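Local coordinates for protein DNA replication initiator (Cdc21/Cdc54) (Methanothermobacter thermautotrophicus, PDB 1LTL) that probably unwinds DNA during replication as an ATP-driven MCM helicase, this chain being its zinc-bearing N-terminal part, which assembles as a dodecamer, at residues A72-I77 against D88-F93; P128-A133 against D172-L177; E136-M141 against G164-L169; R142-T147 against L158-G163. All blocks are in the same frame, centred on the assembly; numbering follows the deposited sequence.

Interaction 1 of 4, residues A72-I77 against D88-F93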
loop_
_atom_site.group_PDB
_atom_site.type_symbol
_atom_site.label_atom_id
_atom_site.label_comp_id
_atom_site.label_asym_id
_atom_site.label_seq_id
_atom_site.Cartn_x
_atom_site.Cartn_y
_atom_site.Cartn_z
ATOM N N ALA A 72 -27.292 -22.708 26.714
ATOM C CA ALA A 72 -27.180 -22.387 28.130
ATOM C C ALA A 72 -27.298 -23.647 28.948
ATOM O O ALA A 72 -26.572 -23.834 29.918
ATOM C CB ALA A 72 -28.261 -21.399 28.536
ATOM N N ALA A 73 -28.229 -24.502 28.554
ATOM C CA ALA A 73 -28.441 -25.760 29.241
ATOM C C ALA A 73 -27.168 -26.589 29.125
ATOM O O ALA A 73 -26.917 -27.468 29.943
ATOM C CB ALA A 73 -29.624 -26.504 28.631
ATOM N N GLN A 74 -26.356 -26.324 28.111
ATOM C CA GLN A 74 -25.128 -27.081 27.986
ATOM C C GLN A 74 -24.083 -26.522 28.932
ATOM O O GLN A 74 -23.395 -27.276 29.596
ATOM C CB GLN A 74 -24.600 -27.040 26.561
ATOM C CG GLN A 74 -25.519 -27.640 25.549
ATOM C CD GLN A 74 -24.886 -27.664 24.184
ATOM O OE1 GLN A 74 -24.383 -26.649 23.703
ATOM N NE2 GLN A 74 -24.904 -28.824 23.545
ATOM N N GLN A 75 -23.954 -25.203 28.998
ATOM C CA GLN A 75 -22.968 -24.604 29.890
ATOM C C GLN A 75 -23.310 -24.888 31.325
ATOM O O GLN A 75 -22.458 -24.806 32.194
ATOM C CB GLN A 75 -22.891 -23.092 29.696
ATOM C CG GLN A 75 -21.617 -22.638 28.996
ATOM C CD GLN A 75 -20.383 -22.768 29.876
ATOM O OE1 GLN A 75 -20.163 -21.951 30.768
ATOM N NE2 GLN A 75 -19.579 -23.803 29.633
ATOM N N ALA A 76 -24.567 -25.210 31.580
ATOM C CA ALA A 76 -24.972 -25.503 32.938
ATOM C C ALA A 76 -24.406 -26.867 33.320
ATOM O O ALA A 76 -23.653 -26.979 34.286
ATOM C CB ALA A 76 -26.485 -25.494 33.051
ATOM N N ILE A 77 -24.758 -27.897 32.558
ATOM C CA ILE A 77 -24.260 -29.236 32.834
ATOM C C ILE A 77 -22.743 -29.240 32.927
ATOM O O ILE A 77 -22.160 -29.858 33.809
ATOM C CB ILE A 77 -24.698 -30.223 31.751
ATOM C CG1 ILE A 77 -26.194 -30.475 31.879
ATOM C CG2 ILE A 77 -23.922 -31.517 31.870
ATOM C CD1 ILE A 77 -26.709 -31.509 30.918
ATOM N N ASP A 88 -19.444 -32.425 25.984
ATOM C CA ASP A 88 -20.387 -31.637 25.215
ATOM C C ASP A 88 -21.641 -32.522 25.098
ATOM O O ASP A 88 -21.754 -33.340 24.188
ATOM C CB ASP A 88 -19.796 -31.330 23.820
ATOM C CG ASP A 88 -18.375 -30.740 23.880
ATOM O OD1 ASP A 88 -18.193 -29.659 24.488
ATOM O OD2 ASP A 88 -17.446 -31.363 23.307
ATOM N N LEU A 89 -22.568 -32.385 26.038
ATOM C CA LEU A 89 -23.772 -33.195 25.994
ATOM C C LEU A 89 -24.867 -32.544 25.176
ATOM O O LEU A 89 -24.925 -31.327 25.050
ATOM C CB LEU A 89 -24.282 -33.463 27.402
ATOM C CG LEU A 89 -23.565 -34.637 28.051
ATOM C CD1 LEU A 89 -23.489 -34.422 29.548
ATOM C CD2 LEU A 89 -24.276 -35.926 27.715
ATOM N N ASN A 90 -25.739 -33.363 24.614
ATOM C CA ASN A 90 -26.824 -32.840 23.823
ATOM C C ASN A 90 -28.084 -32.833 24.636
ATOM O O ASN A 90 -28.567 -33.886 25.027
ATOM C CB ASN A 90 -27.053 -33.711 22.603
ATOM C CG ASN A 90 -25.904 -33.678 21.652
ATOM O OD1 ASN A 90 -25.713 -34.612 20.881
ATOM N ND2 ASN A 90 -25.134 -32.595 21.679
ATOM N N ILE A 91 -28.627 -31.654 24.904
ATOM C CA ILE A 91 -29.870 -31.596 25.646
ATOM C C ILE A 91 -31.008 -31.758 24.640
ATOM O O ILE A 91 -31.121 -30.982 23.706
ATOM C CB ILE A 91 -30.051 -30.258 26.367
ATOM C CG1 ILE A 91 -29.012 -30.082 27.467
ATOM C CG2 ILE A 91 -31.405 -30.229 27.012
ATOM C CD1 ILE A 91 -27.624 -29.809 26.988
ATOM N N ARG A 92 -31.844 -32.771 24.807
ATOM C CA ARG A 92 -32.946 -32.943 23.874
ATOM C C ARG A 92 -34.288 -32.881 24.595
ATOM O O ARG A 92 -34.555 -33.700 25.466
ATOM C CB ARG A 92 -32.829 -34.277 23.153
ATOM C CG ARG A 92 -31.517 -34.444 22.474
ATOM C CD ARG A 92 -31.474 -35.679 21.618
ATOM N NE ARG A 92 -30.105 -35.873 21.153
ATOM C CZ ARG A 92 -29.552 -35.203 20.150
ATOM N NH1 ARG A 92 -30.266 -34.301 19.495
ATOM N NH2 ARG A 92 -28.283 -35.417 19.827
ATOM N N PHE A 93 -35.141 -31.927 24.228
ATOM C CA PHE A 93 -36.440 -31.798 24.875
ATOM C C PHE A 93 -37.523 -32.663 24.298
ATOM O O PHE A 93 -37.650 -32.785 23.087
ATOM C CB PHE A 93 -36.890 -30.362 24.829
ATOM C CG PHE A 93 -35.891 -29.439 25.374
ATOM C CD1 PHE A 93 -34.700 -29.237 24.712
ATOM C CD2 PHE A 93 -36.099 -28.818 26.588
ATOM C CE1 PHE A 93 -33.722 -28.428 25.256
ATOM C CE2 PHE A 93 -35.123 -27.999 27.150
ATOM C CZ PHE A 93 -33.934 -27.805 26.481
#

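Interaction 2 of 4, residues P128-A133 against D172-L177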
loop_
_atom_site.group_PDB
_atom_site.type_symbol
_atom_site.label_atom_id
_atom_site.label_comp_id
_atom_site.label_asym_id
_atom_site.label_seq_id
_atom_site.Cartn_x
_atom_site.Cartn_y
_atom_site.Cartn_z
ATOM N N PRO A 128 -19.598 -36.750 7.405
ATOM C CA PRO A 128 -19.210 -35.946 8.560
ATOM C C PRO A 128 -19.214 -34.445 8.193
ATOM O O PRO A 128 -19.381 -34.064 7.021
ATOM C CB PRO A 128 -17.816 -36.470 8.887
ATOM C CG PRO A 128 -17.303 -36.923 7.549
ATOM C CD PRO A 128 -18.477 -37.553 6.896
ATOM N N ARG A 129 -19.055 -33.591 9.198
ATOM C CA ARG A 129 -18.994 -32.163 8.965
ATOM C C ARG A 129 -18.164 -31.591 10.095
ATOM O O ARG A 129 -18.126 -32.149 11.177
ATOM C CB ARG A 129 -20.388 -31.536 8.966
ATOM C CG ARG A 129 -20.840 -30.958 10.300
ATOM C CD ARG A 129 -22.015 -30.042 10.076
ATOM N NE ARG A 129 -22.793 -29.781 11.291
ATOM C CZ ARG A 129 -22.375 -29.062 12.327
ATOM N NH1 ARG A 129 -21.164 -28.516 12.328
ATOM N NH2 ARG A 129 -23.186 -28.870 13.359
ATOM N N ILE A 130 -17.495 -30.478 9.851
ATOM C CA ILE A 130 -16.677 -29.904 10.892
ATOM C C ILE A 130 -17.545 -29.194 11.904
ATOM O O ILE A 130 -18.380 -28.381 11.528
ATOM C CB ILE A 130 -15.671 -28.912 10.305
ATOM C CG1 ILE A 130 -14.809 -29.629 9.273
ATOM C CG2 ILE A 130 -14.834 -28.305 11.402
ATOM C CD1 ILE A 130 -13.763 -28.790 8.641
ATOM N N VAL A 131 -17.379 -29.511 13.186
ATOM C CA VAL A 131 -18.156 -28.831 14.223
ATOM C C VAL A 131 -17.278 -27.804 14.870
ATOM O O VAL A 131 -17.744 -26.752 15.257
ATOM C CB VAL A 131 -18.623 -29.763 15.350
ATOM C CG1 VAL A 131 -19.930 -30.430 14.975
ATOM C CG2 VAL A 131 -17.557 -30.788 15.644
ATOM N N LYS A 132 -16.000 -28.119 15.012
ATOM C CA LYS A 132 -15.072 -27.183 15.623
ATOM C C LYS A 132 -13.922 -27.021 14.661
ATOM O O LYS A 132 -13.066 -27.889 14.568
ATOM C CB LYS A 132 -14.576 -27.730 16.965
ATOM C CG LYS A 132 -13.751 -26.739 17.789
ATOM C CD LYS A 132 -13.344 -27.325 19.157
ATOM C CE LYS A 132 -14.579 -27.696 20.023
ATOM N NZ LYS A 132 -14.263 -28.522 21.256
ATOM N N ALA A 133 -13.932 -25.920 13.918
ATOM C CA ALA A 133 -12.886 -25.636 12.944
ATOM C C ALA A 133 -11.743 -24.904 13.609
ATOM O O ALA A 133 -11.942 -23.980 14.392
ATOM C CB ALA A 133 -13.431 -24.804 11.818
ATOM N N ASP A 172 -6.681 -30.905 9.582
ATOM C CA ASP A 172 -6.152 -31.952 10.446
ATOM C C ASP A 172 -6.262 -31.671 11.929
ATOM O O ASP A 172 -6.026 -32.559 12.749
ATOM C CB ASP A 172 -4.697 -32.249 10.110
ATOM C CG ASP A 172 -4.527 -32.788 8.705
ATOM O OD1 ASP A 172 -5.513 -33.366 8.162
ATOM O OD2 ASP A 172 -3.403 -32.646 8.144
ATOM N N GLU A 173 -6.618 -30.449 12.292
ATOM C CA GLU A 173 -6.733 -30.143 13.701
ATOM C C GLU A 173 -8.159 -29.877 14.099
ATOM O O GLU A 173 -8.451 -29.602 15.262
ATOM C CB GLU A 173 -5.864 -28.956 14.058
ATOM C CG GLU A 173 -4.397 -29.281 13.977
ATOM C CD GLU A 173 -3.532 -28.186 14.550
ATOM O OE1 GLU A 173 -3.823 -27.736 15.688
ATOM O OE2 GLU A 173 -2.554 -27.781 13.875
ATOM N N SER A 174 -9.053 -29.993 13.129
ATOM C CA SER A 174 -10.450 -29.753 13.379
ATOM C C SER A 174 -11.212 -31.006 13.803
ATOM O O SER A 174 -10.802 -32.122 13.496
ATOM C CB SER A 174 -11.055 -29.128 12.132
ATOM O OG SER A 174 -10.415 -27.896 11.874
ATOM N N GLU A 175 -12.313 -30.811 14.526
ATOM C CA GLU A 175 -13.135 -31.922 14.995
ATOM C C GLU A 175 -14.355 -32.105 14.117
ATOM O O GLU A 175 -15.026 -31.144 13.769
ATOM C CB GLU A 175 -13.566 -31.680 16.446
ATOM C CG GLU A 175 -12.448 -31.856 17.487
ATOM C CD GLU A 175 -12.836 -31.329 18.872
ATOM O OE1 GLU A 175 -13.987 -31.578 19.327
ATOM O OE2 GLU A 175 -11.982 -30.670 19.519
ATOM N N PHE A 176 -14.629 -33.348 13.756
ATOM C CA PHE A 176 -15.765 -33.651 12.914
ATOM C C PHE A 176 -16.946 -34.177 13.699
ATOM O O PHE A 176 -16.884 -34.339 14.912
ATOM C CB PHE A 176 -15.376 -34.654 11.834
ATOM C CG PHE A 176 -14.472 -34.084 10.792
ATOM C CD1 PHE A 176 -13.168 -33.733 11.097
ATOM C CD2 PHE A 176 -14.942 -33.840 9.508
ATOM C CE1 PHE A 176 -12.345 -33.145 10.145
ATOM C CE2 PHE A 176 -14.118 -33.248 8.545
ATOM C CZ PHE A 176 -12.820 -32.903 8.870
ATOM N N LEU A 177 -18.020 -34.480 12.991
ATOM C CA LEU A 177 -19.226 -34.933 13.646
ATOM C C LEU A 177 -20.192 -35.482 12.611
ATOM O O LEU A 177 -20.335 -34.909 11.538
ATOM C CB LEU A 177 -19.798 -33.744 14.389
ATOM C CG LEU A 177 -21.241 -33.734 14.827
ATOM C CD1 LEU A 177 -21.289 -33.271 16.274
ATOM C CD2 LEU A 177 -22.043 -32.815 13.914
#

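Interaction 3 of 4, residues E136-M141 against G164-L169. With ZN (zinc ion), chain G.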
loop_
_atom_site.group_PDB
_atom_site.type_symbol
_atom_site.label_atom_id
_atom_site.label_comp_id
_atom_site.label_asym_id
_atom_site.label_seq_id
_atom_site.Cartn_x
_atom_site.Cartn_y
_atom_site.Cartn_z
ATOM N N GLU A 136 -5.556 -21.078 11.534
ATOM C CA GLU A 136 -4.230 -20.545 11.777
ATOM C C GLU A 136 -4.307 -19.103 11.294
ATOM O O GLU A 136 -4.658 -18.826 10.150
ATOM C CB GLU A 136 -3.188 -21.284 10.961
ATOM C CG GLU A 136 -1.784 -20.723 11.086
ATOM C CD GLU A 136 -0.852 -21.267 10.004
ATOM O OE1 GLU A 136 -0.946 -20.825 8.826
ATOM O OE2 GLU A 136 -0.025 -22.154 10.332
ATOM N N CYS A 137 -4.015 -18.180 12.190
ATOM C CA CYS A 137 -4.021 -16.785 11.837
ATOM C C CYS A 137 -2.796 -16.501 10.962
ATOM O O CYS A 137 -1.672 -16.733 11.379
ATOM C CB CYS A 137 -3.956 -15.932 13.086
ATOM S SG CYS A 137 -3.762 -14.216 12.654
ATOM N N ARG A 138 -3.013 -15.987 9.759
ATOM C CA ARG A 138 -1.915 -15.704 8.863
ATOM C C ARG A 138 -1.081 -14.531 9.305
ATOM O O ARG A 138 -0.045 -14.244 8.727
ATOM C CB ARG A 138 -2.448 -15.499 7.451
ATOM C CG ARG A 138 -3.108 -16.756 6.956
ATOM C CD ARG A 138 -3.526 -16.677 5.518
ATOM N NE ARG A 138 -3.181 -17.921 4.838
ATOM C CZ ARG A 138 -3.871 -18.448 3.827
ATOM N NH1 ARG A 138 -4.965 -17.831 3.372
ATOM N NH2 ARG A 138 -3.460 -19.591 3.265
ATOM N N GLY A 139 -1.530 -13.862 10.349
ATOM C CA GLY A 139 -0.805 -12.719 10.853
ATOM C C GLY A 139 0.273 -13.082 11.850
ATOM O O GLY A 139 1.385 -12.582 11.738
ATOM N N CYS A 140 -0.050 -13.945 12.813
ATOM C CA CYS A 140 0.891 -14.336 13.837
ATOM C C CYS A 140 1.037 -15.823 13.962
ATOM O O CYS A 140 1.670 -16.318 14.874
ATOM C CB CYS A 140 0.473 -13.773 15.180
ATOM S SG CYS A 140 -1.051 -14.473 15.789
ATOM N N MET A 141 0.430 -16.555 13.055
ATOM C CA MET A 141 0.541 -18.009 13.088
ATOM C C MET A 141 -0.083 -18.688 14.303
ATOM O O MET A 141 0.149 -19.855 14.514
ATOM C CB MET A 141 2.013 -18.421 12.987
ATOM C CG MET A 141 2.773 -17.774 11.850
ATOM S SD MET A 141 1.896 -17.863 10.288
ATOM C CE MET A 141 1.730 -19.599 10.179
ATOM N N GLY A 164 -5.018 -9.548 13.223
ATOM C CA GLY A 164 -5.120 -10.098 11.886
ATOM C C GLY A 164 -6.541 -10.336 11.434
ATOM O O GLY A 164 -7.427 -10.510 12.252
ATOM N N ARG A 165 -6.769 -10.347 10.131
ATOM C CA ARG A 165 -8.109 -10.595 9.659
ATOM C C ARG A 165 -8.124 -11.715 8.641
ATOM O O ARG A 165 -9.163 -12.043 8.074
ATOM C CB ARG A 165 -8.704 -9.323 9.070
ATOM C CG ARG A 165 -9.229 -8.391 10.124
ATOM C CD ARG A 165 -9.797 -7.172 9.495
ATOM N NE ARG A 165 -10.425 -6.281 10.455
ATOM C CZ ARG A 165 -9.787 -5.604 11.408
ATOM N NH1 ARG A 165 -8.483 -5.717 11.546
ATOM N NH2 ARG A 165 -10.455 -4.776 12.207
ATOM N N SER A 166 -6.975 -12.329 8.422
ATOM C CA SER A 166 -6.899 -13.394 7.450
ATOM C C SER A 166 -6.525 -14.725 8.112
ATOM O O SER A 166 -5.566 -14.796 8.866
ATOM C CB SER A 166 -5.884 -12.983 6.389
ATOM O OG SER A 166 -5.608 -14.055 5.507
ATOM N N PHE A 167 -7.290 -15.773 7.832
ATOM C CA PHE A 167 -7.036 -17.067 8.430
ATOM C C PHE A 167 -6.979 -18.208 7.440
ATOM O O PHE A 167 -7.518 -18.118 6.340
ATOM C CB PHE A 167 -8.107 -17.393 9.463
ATOM C CG PHE A 167 -8.271 -16.348 10.499
ATOM C CD1 PHE A 167 -9.020 -15.219 10.245
ATOM C CD2 PHE A 167 -7.635 -16.463 11.716
ATOM C CE1 PHE A 167 -9.118 -14.222 11.174
ATOM C CE2 PHE A 167 -7.732 -15.454 12.654
ATOM C CZ PHE A 167 -8.474 -14.339 12.383
ATOM N N ARG A 168 -6.322 -19.287 7.858
ATOM C CA ARG A 168 -6.187 -20.492 7.057
ATOM C C ARG A 168 -6.747 -21.632 7.895
ATOM O O ARG A 168 -6.369 -21.809 9.056
ATOM C CB ARG A 168 -4.721 -20.765 6.740
ATOM C CG ARG A 168 -4.513 -21.939 5.804
ATOM C CD ARG A 168 -3.377 -22.836 6.259
ATOM N NE ARG A 168 -2.091 -22.387 5.744
ATOM C CZ ARG A 168 -0.920 -22.940 6.064
ATOM N NH1 ARG A 168 -0.854 -23.975 6.909
ATOM N NH2 ARG A 168 0.196 -22.458 5.530
ATOM N N LEU A 169 -7.648 -22.410 7.309
ATOM C CA LEU A 169 -8.261 -23.516 8.030
ATOM C C LEU A 169 -7.335 -24.694 8.133
ATOM O O LEU A 169 -6.776 -25.117 7.141
ATOM C CB LEU A 169 -9.531 -23.955 7.317
ATOM C CG LEU A 169 -10.207 -25.207 7.841
ATOM C CD1 LEU A 169 -10.620 -25.036 9.290
ATOM C CD2 LEU A 169 -11.402 -25.491 6.989
HETATM ZN ZN ZN G . -3.055 -13.262 14.763
#

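Interaction 4 of 4, residues R142-T147 against L158-G163. With ZN (zinc ion), chain G.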
loop_
_atom_site.group_PDB
_atom_site.type_symbol
_atom_site.label_atom_id
_atom_site.label_comp_id
_atom_site.label_asym_id
_atom_site.label_seq_id
_atom_site.Cartn_x
_atom_site.Cartn_y
_atom_site.Cartn_z
ATOM N N ARG A 142 -0.868 -17.975 15.101
ATOM C CA ARG A 142 -1.508 -18.596 16.260
ATOM C C ARG A 142 -2.721 -19.407 15.842
ATOM O O ARG A 142 -3.235 -19.222 14.748
ATOM C CB ARG A 142 -1.925 -17.547 17.274
ATOM C CG ARG A 142 -0.842 -17.219 18.256
ATOM C CD ARG A 142 -1.319 -16.180 19.241
ATOM N NE ARG A 142 -0.757 -14.892 18.900
ATOM C CZ ARG A 142 0.273 -14.345 19.526
ATOM N NH1 ARG A 142 0.840 -14.966 20.542
ATOM N NH2 ARG A 142 0.762 -13.201 19.096
ATOM N N HIS A 143 -3.184 -20.301 16.710
ATOM C CA HIS A 143 -4.345 -21.133 16.392
ATOM C C HIS A 143 -5.620 -20.676 17.112
ATOM O O HIS A 143 -5.588 -20.317 18.284
ATOM C CB HIS A 143 -4.043 -22.581 16.741
ATOM C CG HIS A 143 -3.092 -23.248 15.789
ATOM N ND1 HIS A 143 -2.216 -22.545 14.989
ATOM C CD2 HIS A 143 -2.887 -24.557 15.495
ATOM C CE1 HIS A 143 -1.520 -23.384 14.242
ATOM N NE2 HIS A 143 -1.905 -24.609 14.529
ATOM N N HIS A 144 -6.743 -20.662 16.399
ATOM C CA HIS A 144 -8.037 -20.257 16.973
ATOM C C HIS A 144 -9.072 -21.313 16.592
ATOM O O HIS A 144 -9.117 -21.742 15.440
ATOM C CB HIS A 144 -8.508 -18.895 16.405
ATOM C CG HIS A 144 -7.635 -17.727 16.777
ATOM N ND1 HIS A 144 -6.501 -17.379 16.068
ATOM C CD2 HIS A 144 -7.736 -16.827 17.784
ATOM C CE1 HIS A 144 -5.945 -16.322 16.624
ATOM N NE2 HIS A 144 -6.665 -15.960 17.664
ATOM N N ALA A 145 -9.897 -21.741 17.543
ATOM C CA ALA A 145 -10.950 -22.721 17.252
ATOM C C ALA A 145 -12.281 -21.975 17.153
ATOM O O ALA A 145 -12.524 -21.023 17.887
ATOM C CB ALA A 145 -11.012 -23.759 18.341
ATOM N N VAL A 146 -13.140 -22.389 16.236
ATOM C CA VAL A 146 -14.423 -21.718 16.081
ATOM C C VAL A 146 -15.511 -22.741 15.813
ATOM O O VAL A 146 -15.424 -23.511 14.854
ATOM C CB VAL A 146 -14.398 -20.723 14.904
ATOM C CG1 VAL A 146 -15.749 -20.052 14.747
ATOM C CG2 VAL A 146 -13.329 -19.703 15.123
ATOM N N THR A 147 -16.546 -22.738 16.645
ATOM C CA THR A 147 -17.640 -23.682 16.481
ATOM C C THR A 147 -18.470 -23.360 15.255
ATOM O O THR A 147 -18.867 -22.220 15.046
ATOM C CB THR A 147 -18.536 -23.682 17.693
ATOM O OG1 THR A 147 -17.769 -24.036 18.845
ATOM C CG2 THR A 147 -19.631 -24.689 17.516
ATOM N N LEU A 158 -11.803 -11.417 13.763
ATOM C CA LEU A 158 -10.465 -10.897 13.707
ATOM C C LEU A 158 -9.649 -11.595 14.775
ATOM O O LEU A 158 -10.196 -12.174 15.702
ATOM C CB LEU A 158 -10.447 -9.389 13.959
ATOM C CG LEU A 158 -10.243 -8.921 15.401
ATOM C CD1 LEU A 158 -9.958 -7.444 15.457
ATOM C CD2 LEU A 158 -11.458 -9.269 16.179
ATOM N N CYS A 159 -8.331 -11.550 14.636
ATOM C CA CYS A 159 -7.470 -12.168 15.613
ATOM C C CYS A 159 -7.238 -11.181 16.730
ATOM O O CYS A 159 -6.687 -10.108 16.510
ATOM C CB CYS A 159 -6.145 -12.560 14.988
ATOM S SG CYS A 159 -4.967 -13.111 16.232
ATOM N N SER A 160 -7.649 -11.551 17.935
ATOM C CA SER A 160 -7.501 -10.681 19.105
ATOM C C SER A 160 -6.066 -10.437 19.545
ATOM O O SER A 160 -5.776 -9.424 20.179
ATOM C CB SER A 160 -8.275 -11.292 20.265
ATOM O OG SER A 160 -8.023 -12.691 20.316
ATOM N N GLU A 161 -5.181 -11.369 19.198
ATOM C CA GLU A 161 -3.773 -11.311 19.571
ATOM C C GLU A 161 -2.952 -10.332 18.773
ATOM O O GLU A 161 -2.117 -9.634 19.336
ATOM C CB GLU A 161 -3.153 -12.680 19.403
ATOM C CG GLU A 161 -4.024 -13.786 19.921
ATOM C CD GLU A 161 -4.241 -13.651 21.394
ATOM O OE1 GLU A 161 -3.230 -13.682 22.125
ATOM O OE2 GLU A 161 -5.410 -13.511 21.816
ATOM N N CYS A 162 -3.174 -10.297 17.463
ATOM C CA CYS A 162 -2.415 -9.400 16.617
ATOM C C CYS A 162 -3.239 -8.495 15.711
ATOM O O CYS A 162 -2.688 -7.647 15.005
ATOM C CB CYS A 162 -1.448 -10.193 15.765
ATOM S SG CYS A 162 -2.226 -11.007 14.404
ATOM N N GLY A 163 -4.555 -8.669 15.728
ATOM C CA GLY A 163 -5.418 -7.848 14.901
ATOM C C GLY A 163 -5.581 -8.381 13.492
ATOM O O GLY A 163 -6.216 -7.762 12.650
HETATM ZN ZN ZN G . -3.055 -13.262 14.763
#

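Interaction 1 of 4, residues A72-I77 against D88-F93
Gln74 and Leu89 bring the two backbones nearest, their CA atoms 6.6 Å apart, where the end of helix 66-77 passes the entry into strand 90-94. This is helix-on-sheet packing in the MCM N-terminal domain: strand 90-94 pairs in parallel with strand 43-47. The axes of helix 72-77 and strand 90-93 approach to 8.4 Å with 128° between their N-to-C directions, so the helix runs slantwise against the strand. Ala73, Ile77, Leu89 and Ile91 supply the apolar part of the interface. Ala73 and Ile91 both start toward the opposite segment, and Ala73 CB rests 3.8 Å from Ile91 CG1. With CG1 of Ile91 set beside its own backbone N (chi1 -66°), the longer branch carries CD1 up to the aliphatic stem of Gln74 and, more loosely, to Ile77 CD1 at 4.4 Å. Ile77 meets Leu89 nearly at a right angle, CG2 of the isoleucine lying 3.7 Å from CD1 of the leucine. The same core continues outward: Ile44 of strand 43-47 touches both Ile77 and Leu89, Phe18 of helix 11-21 lies on Ala73, and Val31 and Ala34 of helix 25-37 cover Ile77 and Leu89. The one polar link between the two segments comes from Gln74, whose extended chain passes over the end of Ile91 and delivers its amide to a backbone carbonyl: NE2 donates to Leu89 O at 2.9 Å, with a bent N-H...O angle of 144° and the donor tilted from the carbonyl plane.

Interaction 2 of 4, residues P128-A133 against D172-L177
Glu175 O faces two successive amides, accepting a hydrogen bond from Val131 N at 2.9 Å and a weak one from Lys132 N at 3.4 Å. Glu175 N returns a bond to Lys132 O at 3.0 Å, and farther along Arg129 N donates to Leu177 O at 3.0 Å. On one side of this ladder Lys132 and Glu175 run alongside each other, pointing the same way, and form a salt bridge of 3.6 Å from NZ to OE2. Val131 CG1 meets Leu177 at about a right angle, while Leu177 CD2 lies over one face of the Arg129 guanidinium. Ile130 instead makes a CH-pi contact: its CG1 stands 4.1 Å from the centroid of the Phe176 ring, over the face but toward the rim, and Pro128 CB approaches the same ring obliquely. In the next shell Glu205 holds Arg129 NE by a salt bridge, Val134 N and Leu170 O hold Ser174 OG, and Phe235 of a neighbouring subunit meets the Phe176 ring edge-to-face. Two residues set against one, as strand 113-137 turns its corner between the OB barrel and the zinc-binding extension, make a classic beta bulge.

Interaction 3 of 4, residues E136-M141 against G164-L169
Cys137 and Phe167 face each other at the base of the four-cysteine zinc site, where strand 113-137 ends in a CxxC turn and strand 167-169 runs back antiparallel. They form a non-hydrogen-bonded pair; beside it Glu136 and Arg168 form a hydrogen-bonded one, Glu136 N to Arg168 O at 2.7 Å and Arg168 N to Glu136 O at 2.9 Å. Arg138 N then bonds Ser166 O at 3.0 Å. Cys137 points SG anti to its backbone N (chi1 173°), past the Phe167 ring, which it meets obliquely, and on to the zinc ion at 2.4 Å. Cys140 SG adds a second ligand, and Cys159 and Cys162 complete the four. Gly139 N donates to Cys137 SG at 3.2 Å, which would temper the charge of the thiolate. On the face opposite Cys137 and Phe167, Glu136 and Arg168 lie side by side, pointing the same way. Glu136 OE1 sits above the centre of the Arg168 guanidinium, 3.6 Å from Arg168 NE, a long salt bridge of charge alone, since no N-H points at it. Arg138 lays one guanidinium face on Arg168 CB and CG, the two guanidinium planes almost perpendicular, and its backbone O accepts from Arg165 NE of a neighbouring subunit. A short antiparallel pair ending in a cysteine knuckle, with an N-H...S bond inside the turn, is characteristic of zinc-ribbon-like structural sites.

Interaction 4 of 4, residues R142-T147 against L158-G163
His144 turns its ring so that CE1 comes 3.4 Å from Cys159 SG, an oblique sulfur-aromatic approach. Ser160 OG lies near the ring plane, at an edge, 4.4 Å from His144 NE2, and Glu161 CG approaches obliquely. The second flat group, the Arg142 guanidinium, has Glu161 OE1 over one face, offset toward the rim. Glu161 OE1 is 4.2 Å from Arg142 NE and well out of the guanidinium plane, so opposite charges are near each other but no N-H is aimed at the oxygen. What touches instead is carbon: Glu161 CB sits 3.3 Å from Arg142 NE, the two side chains crossing at about a right angle. The bend of Glu161 at chi2 (-63°) brings the carboxylate back over its own turn, where Ser160 OG donates to the anti lone pair of OE2 at 3.1 Å. This turn is the second CxxC knuckle of the zinc site. Cys159 SG and Cys162 SG each bind the zinc ion at 2.4 Å, completing the site begun by Cys137 and Cys140, and Cys162 N donates a hydrogen bond to Cys159 SG. With four cysteines round the zinc ion, His144 packs against the ligand Cys159 and is not itself a ligand. Gly163 N closes the knuckle on Cys159 O at 2.7 Å, with a positive phi of 86° at the glycine. Strand 143-147 is held to strand 113-137 by backbone bonds of His144 with Phe135 and of Val146 with Ala133. At the subunit interface Arg142 NH2 makes a weak hydrogen bond to Cys140 O of a neighbouring chain, and Cys162 O accepts a hydrogen bond from Arg165 NH2 of another neighbouring chain.

How the interactions relate
From the N terminus, interaction 1 closes first, a short loop within the helical MCM N-terminal domain, and is finished before interaction 2 opens. Interaction 2 then closes the widest loop, joining strand 113-137 to strand 175-185 at the root of the zinc-binding extension. Interaction 3 falls within that loop, and interaction 4 falls within interaction 3, so the last three are concentric and none cross. Interactions 3 and 4 supply two cysteines each to one zinc ion, their centres about 7 Å apart. Ala133 and Leu169 link interactions 2 and 3, whereas interaction 1 stays separate, its centre about 20 Å from that of interaction 2.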